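PDB 4BLP: packaging enzyme P4, which probably hydrolyses NTPs as a hexameric, RecA-like helicase motor to package viral RNA. Local coordinates for residues E65-V70 against N117-T122; L125-V130 against L239-N244. All blocks are in the same frame, centred on the assembly; numbering follows the deposited sequence. Where two conformers were deposited one is given.

How the contacts relate
The segments of contact 1 both precede those of contact 2 along the chain, and the centres of the two contacts lie about 13 Å apart, on the same side of the chain's centre. Residues 117-122 and 125-130 belong to one loop, between strands 110-111 and 136-137. The loop first covers strand 65-70 of the small antiparallel sheet and then runs along helix 233-248. F68 joins the two directly, its CB 3.5 Å from V127 CG2. The succession ties the N-terminal sheet to a helix in the connection between strands 210-213 and 252-257 of the large mixed sheet of the P-loop NTPase core. Both contacts also reach the second subunit, so both lie at a subunit interface of the hexamer.

Contact 1. Residues E65-V70 against N117-T122; sequences EILFAV and NVLRAT
A69 and L119 mark the nearest backbone approach, with 8.3 Å between their CA atoms, too wide for strand pairing. Residues 65-70 form an outermost strand of the small antiparallel sheet, whereas 117-122 make two successive type I beta turns, N117 to R120 and L119 to T122. The interface is therefore a side-chain bridge from turns to strand, burying 192 Å². L67 and A69 point their CB atoms toward the turns; the CB of F68 points away, and its ring packs on L242 and I245 of helix 233-248. L67 gives up the most surface: its CG lies opposite the backbone N (chi1 177°), which carries CD2 to 4.2 Å from L119 CD2 and near T122 OG1. L119 spans two strand residues: CD2 meets L67, and CD1 lies 4.0 Å from A69 CB. V118 adds backbone, its O 4.3 Å from L67 CD2, and packs its side chain on P74 of the adjacent strand. The first turn is braced by R120, whose backbone N and NH1 approach N117 O from opposite faces of the carbonyl plane. Its NE is hydrogen-bonded to V39 O of the second subunit. The NH1 bond to N117 O measures 3.0 Å and stands 70° out of that plane.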
loop_
_atom_site.group_PDB
_atom_site.type_symbol
_atom_site.label_atom_id
_atom_site.label_comp_id
_atom_site.label_asym_id
_atom_site.label_seq_id
_atom_site.Cartn_x
_atom_site.Cartn_y
_atom_site.Cartn_z
ATOM N N GLU D 65 -28.553 -20.352 0.257
ATOM C CA GLU D 65 -27.569 -19.251 0.283
ATOM C C GLU D 65 -26.725 -19.140 -0.973
ATOM O O GLU D 65 -26.219 -20.142 -1.465
ATOM C CB GLU D 65 -26.605 -19.425 1.466
ATOM C CG GLU D 65 -27.270 -19.244 2.830
ATOM C CD GLU D 65 -26.400 -19.546 4.039
ATOM O OE1 GLU D 65 -25.569 -20.487 3.981
ATOM O OE2 GLU D 65 -26.592 -18.873 5.080
ATOM N N ILE D 66 -26.556 -17.922 -1.493
ATOM C CA ILE D 66 -25.656 -17.683 -2.624
ATOM C C ILE D 66 -24.568 -16.736 -2.123
ATOM O O ILE D 66 -24.871 -15.593 -1.790
ATOM C CB ILE D 66 -26.335 -17.111 -3.883
ATOM C CG1 ILE D 66 -27.495 -18.016 -4.369
ATOM C CG2 ILE D 66 -25.273 -16.910 -5.020
ATOM C CD1 ILE D 66 -28.418 -17.282 -5.377
ATOM N N LEU D 67 -23.323 -17.191 -2.131
ATOM C CA LEU D 67 -22.187 -16.350 -1.753
ATOM C C LEU D 67 -21.673 -15.619 -2.993
ATOM O O LEU D 67 -21.500 -16.235 -4.052
ATOM C CB LEU D 67 -21.060 -17.246 -1.188
ATOM C CG LEU D 67 -19.745 -16.544 -0.805
ATOM C CD1 LEU D 67 -19.954 -15.641 0.460
ATOM C CD2 LEU D 67 -18.645 -17.602 -0.532
ATOM N N PHE D 68 -21.424 -14.315 -2.875
ATOM C CA PHE D 68 -20.841 -13.527 -3.960
ATOM C C PHE D 68 -20.013 -12.411 -3.336
ATOM O O PHE D 68 -19.839 -12.370 -2.109
ATOM C CB PHE D 68 -21.931 -12.993 -4.915
ATOM C CG PHE D 68 -22.952 -12.028 -4.328
ATOM C CD1 PHE D 68 -23.983 -12.489 -3.505
ATOM C CD2 PHE D 68 -22.931 -10.678 -4.668
ATOM C CE1 PHE D 68 -24.968 -11.603 -3.016
ATOM C CE2 PHE D 68 -23.918 -9.806 -4.196
ATOM C CZ PHE D 68 -24.906 -10.265 -3.343
ATOM N N ALA D 69 -19.471 -11.517 -4.170
ATOM C CA ALA D 69 -18.652 -10.455 -3.614
ATOM C C ALA D 69 -18.774 -9.204 -4.423
ATOM O O ALA D 69 -18.957 -9.277 -5.642
ATOM C CB ALA D 69 -17.171 -10.909 -3.591
ATOM N N VAL D 70 -18.603 -8.054 -3.762
ATOM C CA VAL D 70 -18.464 -6.767 -4.480
ATOM C C VAL D 70 -17.142 -6.185 -3.945
ATOM O O VAL D 70 -17.021 -5.928 -2.738
ATOM C CB VAL D 70 -19.692 -5.830 -4.358
ATOM C CG1 VAL D 70 -20.928 -6.407 -5.072
ATOM C CG2 VAL D 70 -20.005 -5.449 -2.944
ATOM N N ASN D 117 -12.150 -14.587 6.744
ATOM C CA ASN D 117 -11.585 -15.000 5.433
ATOM C C ASN D 117 -12.550 -15.902 4.674
ATOM O O ASN D 117 -12.155 -16.934 4.101
ATOM C CB ASN D 117 -10.279 -15.767 5.674
ATOM C CG ASN D 117 -9.176 -14.902 6.197
ATOM O OD1 ASN D 117 -9.213 -13.680 6.051
ATOM N ND2 ASN D 117 -8.155 -15.533 6.764
ATOM N N VAL D 118 -13.830 -15.519 4.644
ATOM C CA VAL D 118 -14.884 -16.342 4.042
ATOM C C VAL D 118 -14.690 -16.592 2.524
ATOM O O VAL D 118 -15.162 -17.609 2.028
ATOM C CB VAL D 118 -16.273 -15.724 4.346
ATOM C CG1 VAL D 118 -16.493 -14.426 3.559
ATOM C CG2 VAL D 118 -17.392 -16.734 4.085
ATOM N N LEU D 119 -14.010 -15.700 1.808
ATOM C CA LEU D 119 -13.843 -15.929 0.362
ATOM C C LEU D 119 -12.616 -16.796 -0.012
ATOM O O LEU D 119 -12.333 -16.984 -1.210
ATOM C CB LEU D 119 -13.685 -14.552 -0.348
ATOM C CG LEU D 119 -14.937 -13.650 -0.270
ATOM C CD1 LEU D 119 -14.633 -12.262 -0.869
ATOM C CD2 LEU D 119 -16.120 -14.287 -1.017
ATOM N N ARG D 120 -11.915 -17.347 0.991
ATOM C CA ARG D 120 -10.635 -18.048 0.772
ATOM C C ARG D 120 -10.714 -19.275 -0.171
ATOM O O ARG D 120 -9.693 -19.648 -0.776
ATOM C CB ARG D 120 -10.041 -18.486 2.125
ATOM C CG ARG D 120 -10.897 -19.551 2.853
ATOM C CD ARG D 120 -10.225 -19.842 4.189
ATOM N NE ARG D 120 -10.934 -20.828 4.994
ATOM C CZ ARG D 120 -11.895 -20.504 5.860
ATOM N NH1 ARG D 120 -12.289 -19.237 5.985
ATOM N NH2 ARG D 120 -12.453 -21.438 6.619
ATOM N N ALA D 121 -11.887 -19.911 -0.284
ATOM C CA ALA D 121 -11.994 -21.121 -1.117
ATOM C C ALA D 121 -12.542 -20.788 -2.514
ATOM O O ALA D 121 -12.661 -21.685 -3.336
ATOM C CB ALA D 121 -12.915 -22.132 -0.447
ATOM N N THR D 122 -12.893 -19.519 -2.746
ATOM C CA THR D 122 -13.509 -19.047 -4.000
ATOM C C THR D 122 -12.801 -17.808 -4.501
ATOM O O THR D 122 -13.380 -16.708 -4.481
ATOM C CB THR D 122 -15.014 -18.718 -3.743
ATOM O OG1 THR D 122 -15.108 -17.779 -2.662
ATOM C CG2 THR D 122 -15.857 -19.976 -3.454
#

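Contact 2. Residues L125-V130 against L239-N244; sequences LSVRPV and LTSLNN
N244 and V127 carry most of this buried contact, in which an extended loop, 125-130, lies against helix 233-248 of the P-loop NTPase core. The segments bury 292 Å², and V127 and S241 bring their CA atoms within 5.3 Å. N244 directs its CB toward the loop, with CG anti to the carbonyl carbon (chi1 -73°), which leaves the amide beside V127 and P129. V127 sets its two methyls on the helix: CG1 packs 3.6 Å from N244 CB, while CG2 sits equally close to the backbone O of S241. The V127 and N244 side chains run past one another in opposing senses. P129 borders the amide, its CA 3.6 Å from N244 ND2. E176 O and G178 N of the second subunit also hold that amide, and N243 ND2 donates to N244 OD1, fixing the group's rotation. S241 OG has A237 O as its stronger partner; a water lies between this hydroxyl and L125 O, but its one hydrogen can go to A237 O or to the water, not to both at once. The direct polar bond across the segments runs from N244 ND2 to V127 O, 3.0 Å long and fairly straight at 161°, with the donor 38° above the carbonyl plane.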
loop_
_atom_site.group_PDB
_atom_site.type_symbol
_atom_site.label_atom_id
_atom_site.label_comp_id
_atom_site.label_asym_id
_atom_site.label_seq_id
_atom_site.Cartn_x
_atom_site.Cartn_y
_atom_site.Cartn_z
ATOM N N LEU D 125 -14.248 -14.715 -7.366
ATOM C CA LEU D 125 -15.647 -15.116 -7.326
ATOM C C LEU D 125 -16.557 -14.135 -8.040
ATOM O O LEU D 125 -16.669 -12.963 -7.663
ATOM C CB LEU D 125 -16.095 -15.249 -5.870
ATOM C CG LEU D 125 -17.569 -15.694 -5.629
ATOM C CD1 LEU D 125 -17.856 -17.096 -6.188
ATOM C CD2 LEU D 125 -17.869 -15.666 -4.117
ATOM N N SER D 126 -17.227 -14.654 -9.076
ATOM C CA SER D 126 -18.272 -13.911 -9.772
ATOM C C SER D 126 -19.586 -14.623 -9.437
ATOM O O SER D 126 -19.653 -15.421 -8.466
ATOM C CB SER D 126 -17.955 -13.841 -11.278
ATOM O OG SER D 126 -18.936 -13.064 -11.952
ATOM N N VAL D 127 -20.635 -14.420 -10.263
ATOM C CA VAL D 127 -21.924 -15.087 -10.056
ATOM C C VAL D 127 -22.274 -15.780 -11.366
ATOM O O VAL D 127 -22.045 -15.194 -12.439
ATOM C CB VAL D 127 -23.023 -14.068 -9.637
ATOM C CG1 VAL D 127 -24.394 -14.733 -9.558
ATOM C CG2 VAL D 127 -22.666 -13.386 -8.290
ATOM N N ARG D 128 -22.733 -17.029 -11.295
ATOM C CA ARG D 128 -23.054 -17.817 -12.513
ATOM C C ARG D 128 -23.992 -17.040 -13.433
ATOM O O ARG D 128 -25.051 -16.609 -12.976
ATOM C CB ARG D 128 -23.737 -19.139 -12.123
ATOM C CG ARG D 128 -22.789 -20.146 -11.542
ATOM C CD ARG D 128 -23.480 -21.405 -11.024
ATOM N NE ARG D 128 -22.507 -22.205 -10.269
ATOM C CZ ARG D 128 -22.231 -22.042 -8.973
ATOM N NH1 ARG D 128 -22.903 -21.154 -8.246
ATOM N NH2 ARG D 128 -21.281 -22.761 -8.397
ATOM N N PRO D 129 -23.596 -16.796 -14.696
ATOM C CA PRO D 129 -24.508 -16.088 -15.619
ATOM C C PRO D 129 -25.712 -16.978 -15.947
ATOM O O PRO D 129 -25.543 -18.164 -16.265
ATOM C CB PRO D 129 -23.656 -15.851 -16.881
ATOM C CG PRO D 129 -22.259 -16.224 -16.525
ATOM C CD PRO D 129 -22.298 -17.124 -15.328
ATOM N N VAL D 130 -26.920 -16.408 -15.910
ATOM C CA VAL D 130 -28.152 -17.163 -16.275
ATOM C C VAL D 130 -29.091 -16.213 -17.042
ATOM O O VAL D 130 -29.025 -15.002 -16.856
ATOM C CB VAL D 130 -28.896 -17.796 -15.049
ATOM C CG1 VAL D 130 -28.005 -18.767 -14.258
ATOM C CG2 VAL D 130 -29.463 -16.734 -14.118
ATOM N N LEU D 239 -20.492 -4.802 -10.763
ATOM C CA LEU D 239 -21.765 -4.628 -11.507
ATOM C C LEU D 239 -22.202 -5.956 -12.146
ATOM O O LEU D 239 -23.387 -6.277 -12.132
ATOM C CB LEU D 239 -21.567 -3.568 -12.600
ATOM C CG LEU D 239 -21.437 -2.119 -12.068
ATOM C CD1 LEU D 239 -21.104 -1.170 -13.219
ATOM C CD2 LEU D 239 -22.750 -1.642 -11.342
ATOM N N THR D 240 -21.259 -6.755 -12.648
ATOM C CA THR D 240 -21.644 -8.082 -13.225
ATOM C C THR D 240 -22.134 -8.995 -12.122
ATOM O O THR D 240 -23.070 -9.755 -12.336
ATOM C CB THR D 240 -20.463 -8.701 -13.999
ATOM O OG1 THR D 240 -20.171 -7.799 -15.081
ATOM C CG2 THR D 240 -20.794 -10.100 -14.557
ATOM N N SER D 241 -21.493 -8.955 -10.955
ATOM C CA SER D 241 -21.961 -9.791 -9.815
ATOM C C SER D 241 -23.388 -9.428 -9.418
ATOM O O SER D 241 -24.240 -10.327 -9.287
ATOM C CB SER D 241 -21.019 -9.643 -8.615
ATOM O OG SER D 241 -19.753 -10.187 -8.953
ATOM N N LEU D 242 -23.666 -8.114 -9.262
ATOM C CA LEU D 242 -25.019 -7.686 -8.901
ATOM C C LEU D 242 -25.987 -8.013 -10.014
ATOM O O LEU D 242 -27.083 -8.533 -9.760
ATOM C CB LEU D 242 -25.010 -6.167 -8.624
ATOM C CG LEU D 242 -24.200 -5.783 -7.389
ATOM C CD1 LEU D 242 -24.098 -4.243 -7.275
ATOM C CD2 LEU D 242 -24.888 -6.362 -6.083
ATOM N N ASN D 243 -25.563 -7.785 -11.260
ATOM C CA ASN D 243 -26.412 -8.155 -12.397
ATOM C C ASN D 243 -26.850 -9.640 -12.360
ATOM O O ASN D 243 -28.026 -9.972 -12.549
ATOM C CB ASN D 243 -25.627 -7.931 -13.711
ATOM C CG ASN D 243 -26.512 -8.194 -14.899
ATOM O OD1 ASN D 243 -27.279 -7.311 -15.309
ATOM N ND2 ASN D 243 -26.414 -9.410 -15.484
ATOM N N ASN D 244 -25.885 -10.532 -12.116
ATOM C CA ASN D 244 -26.141 -11.954 -12.207
ATOM C C ASN D 244 -26.915 -12.453 -10.984
ATOM O O ASN D 244 -27.623 -13.449 -11.101
ATOM C CB ASN D 244 -24.844 -12.713 -12.447
ATOM C CG ASN D 244 -24.324 -12.514 -13.873
ATOM O OD1 ASN D 244 -24.963 -11.833 -14.701
ATOM N ND2 ASN D 244 -23.166 -13.101 -14.202
HETATM O O HOH W 1 -19.296 -12.162 -6.978
HETATM O O HOH W 2 -26.884 -14.962 -13.362
#